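Local coordinates for N-acetylcysteine deacetylase (PDB 1YSJ), which probably deacetylates N-acetylcysteine to cysteine and acetate with two bound divalent metal ions, in a pathway that degrades S-(2-succino)cysteine, at residues Leu101-Gln106 and Gly117-Cys122. The protein carries 1 engineered substitution. Residues are numbered along the deposited sequence; the frame is centred on the assembly and turned at random.
With NI (nickel (II) ion), chain C; NI (nickel (II) ion), chain D.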
loop_
_atom_site.group_PDB
_atom_site.type_symbol
_atom_site.label_atom_id
_atom_site.label_comp_id
_atom_site.label_asym_id
_atom_site.label_seq_id
_atom_site.Cartn_x
_atom_site.Cartn_y
_atom_site.Cartn_z
ATOM N N LEU A 101 -20.500 5.462 -19.752
ATOM C CA LEU A 101 -19.345 4.987 -18.980
ATOM C C LEU A 101 -18.038 4.922 -19.768
ATOM O O LEU A 101 -18.060 4.693 -20.977
ATOM C CB LEU A 101 -19.649 3.615 -18.373
ATOM C CG LEU A 101 -20.570 3.617 -17.151
ATOM C CD1 LEU A 101 -21.249 2.265 -17.013
ATOM C CD2 LEU A 101 -19.819 4.004 -15.869
ATOM N N PRO A 102 -16.891 5.117 -19.078
ATOM C CA PRO A 102 -15.572 5.030 -19.719
ATOM C C PRO A 102 -15.149 3.581 -19.984
ATOM O O PRO A 102 -14.121 3.120 -19.475
ATOM C CB PRO A 102 -14.644 5.685 -18.692
ATOM C CG PRO A 102 -15.293 5.386 -17.375
ATOM C CD PRO A 102 -16.777 5.454 -17.643
ATOM N N ILE A 103 -15.944 2.873 -20.781
ATOM C CA ILE A 103 -15.658 1.488 -21.124
ATOM C C ILE A 103 -15.757 1.321 -22.641
ATOM O O ILE A 103 -16.640 1.903 -23.272
ATOM C CB ILE A 103 -16.642 0.512 -20.423
ATOM C CG1 ILE A 103 -16.761 0.818 -18.927
ATOM C CG2 ILE A 103 -16.209 -0.940 -20.642
ATOM C CD1 ILE A 103 -18.005 0.255 -18.269
ATOM N N GLN A 104 -14.845 0.540 -23.216
ATOM C CA GLN A 104 -14.879 0.219 -24.642
ATOM C C GLN A 104 -15.966 -0.819 -24.924
ATOM O O GLN A 104 -15.972 -1.902 -24.329
ATOM C CB GLN A 104 -13.507 -0.292 -25.112
ATOM C CG GLN A 104 -13.463 -0.821 -26.547
ATOM C CD GLN A 104 -13.623 0.272 -27.596
ATOM O OE1 GLN A 104 -12.942 1.299 -27.549
ATOM N NE2 GLN A 104 -14.515 0.046 -28.558
ATOM N N GLU A 105 -16.877 -0.483 -25.834
ATOM C CA GLU A 105 -17.966 -1.385 -26.210
ATOM C C GLU A 105 -17.469 -2.611 -26.974
ATOM O O GLU A 105 -16.651 -2.487 -27.889
ATOM C CB GLU A 105 -19.024 -0.635 -27.023
ATOM C CG GLU A 105 -20.219 -1.484 -27.416
ATOM C CD GLU A 105 -21.478 -0.675 -27.614
ATOM O OE1 GLU A 105 -21.398 0.571 -27.618
ATOM O OE2 GLU A 105 -22.555 -1.291 -27.759
ATOM N N GLN A 106 -17.973 -3.785 -26.585
ATOM C CA GLN A 106 -17.608 -5.056 -27.220
ATOM C C GLN A 106 -18.823 -5.859 -27.712
ATOM O O GLN A 106 -18.797 -7.089 -27.719
ATOM C CB GLN A 106 -16.769 -5.912 -26.264
ATOM C CG GLN A 106 -15.366 -5.386 -25.982
ATOM C CD GLN A 106 -14.515 -6.384 -25.199
ATOM O OE1 GLN A 106 -14.292 -6.222 -23.996
ATOM N NE2 GLN A 106 -14.046 -7.425 -25.879
ATOM N N GLY A 117 -13.939 3.752 -26.249
ATOM C CA GLY A 117 -13.653 3.902 -24.830
ATOM C C GLY A 117 -14.824 4.446 -24.030
ATOM O O GLY A 117 -14.741 4.549 -22.810
ATOM N N THR A 118 -15.908 4.803 -24.721
ATOM C CA THR A 118 -17.145 5.233 -24.074
ATOM C C THR A 118 -18.305 4.344 -24.526
ATOM O O THR A 118 -18.395 3.972 -25.699
ATOM C CB THR A 118 -17.446 6.729 -24.339
ATOM O OG1 THR A 118 -16.309 7.514 -23.965
ATOM C CG2 THR A 118 -18.648 7.212 -23.522
HETATM N N MSE A 119 -19.178 3.990 -23.584
HETATM C CA MSE A 119 -20.309 3.111 -23.863
HETATM C C MSE A 119 -21.434 3.266 -22.853
HETATM O O MSE A 119 -21.189 3.413 -21.657
HETATM C CB MSE A 119 -19.867 1.645 -23.898
HETATM C CG MSE A 119 -21.017 0.650 -23.855
HETATM SE SE MSE A 119 -20.496 -1.213 -23.642
HETATM C CE MSE A 119 -18.890 -0.964 -22.639
ATOM N N HIS A 120 -22.666 3.208 -23.354
ATOM C CA HIS A 120 -23.849 3.089 -22.516
ATOM C C HIS A 120 -24.001 1.648 -22.022
ATOM O O HIS A 120 -24.892 0.918 -22.463
ATOM C CB HIS A 120 -25.097 3.546 -23.287
ATOM C CG HIS A 120 -25.400 5.003 -23.130
ATOM N ND1 HIS A 120 -25.763 5.561 -21.923
ATOM C CD2 HIS A 120 -25.403 6.017 -24.028
ATOM C CE1 HIS A 120 -25.967 6.857 -22.081
ATOM N NE2 HIS A 120 -25.752 7.159 -23.349
ATOM N N ALA A 121 -23.125 1.253 -21.101
ATOM C CA ALA A 121 -23.068 -0.121 -20.595
ATOM C C ALA A 121 -23.992 -0.359 -19.397
ATOM O O ALA A 121 -23.945 -1.413 -18.764
ATOM C CB ALA A 121 -21.626 -0.494 -20.243
ATOM N N CYS A 122 -24.831 0.622 -19.093
ATOM C CA CYS A 122 -25.767 0.512 -17.980
ATOM C C CYS A 122 -27.219 0.758 -18.420
ATOM O O CYS A 122 -28.121 0.804 -17.591
ATOM C CB CYS A 122 -25.358 1.466 -16.854
ATOM S SG CYS A 122 -25.865 0.931 -15.197
HETATM NI NI NI C . -27.347 2.763 -14.254
HETATM NI NI NI D . -24.108 2.123 -13.736
HETATM O O HOH W 1 -22.803 2.832 -26.251
HETATM O O HOH W 2 -16.750 2.157 -26.949
HETATM O O HOH W 3 -26.246 2.862 -12.729
HETATM O O HOH W 4 -28.515 4.301 -13.051
HETATM O O HOH W 5 -24.504 1.085 -11.676
#
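L101 and M119 hold the two segments together through their backbones, as one antiparallel hydrogen-bonded pair. M119 N donates to L101 O at 2.9 Å, in the carbonyl plane, while the return bond from L101 N to M119 O, also 2.9 Å, comes in from above the plane of the M119 carbonyl. T118 CA adds a CH...O contact to L101 O at 3.3 Å. This is a single bridge, and the next residue, P102, centres an inverse gamma turn.

Apolar contact centres on the selenomethionine M119. With CG anti to the backbone N (chi1 166°), its side chain runs out against 101-106 and then bends at chi3, bringing CE against I103 CG2 at a tight 3.3 Å. SE rests on the start of E105, 3.6 Å from E105 CA, and the two side chains cross at about a right angle. Nearer the metals, L101 CD1 approaches C122 CB at 4.2 Å, and I103 CD1 packs on the methyl of A121.

The buried carboxylate of E105 is held at both oxygens. OE2 is hydrogen-bonded to H42 and T107; OE1 takes a bond from S113 N and another from water 1, which in turn accepts from H120 N and so ties E105 to 117-122. Water 2 makes a further bridge, accepting from E105 N and donating to T118 O.

C122 ends the contact at the active site. Its SG lies between both nickel ions, at 2.5 Å from one, which H124 and H182 also bind, and 2.6 Å from the other, which E158 and H374 also bind; water 3 bridges the ions as well. This is the dinuclear centre of an M20 peptidase, here bridged by a cysteine on the loop between strand 91-97 and helix 124-139.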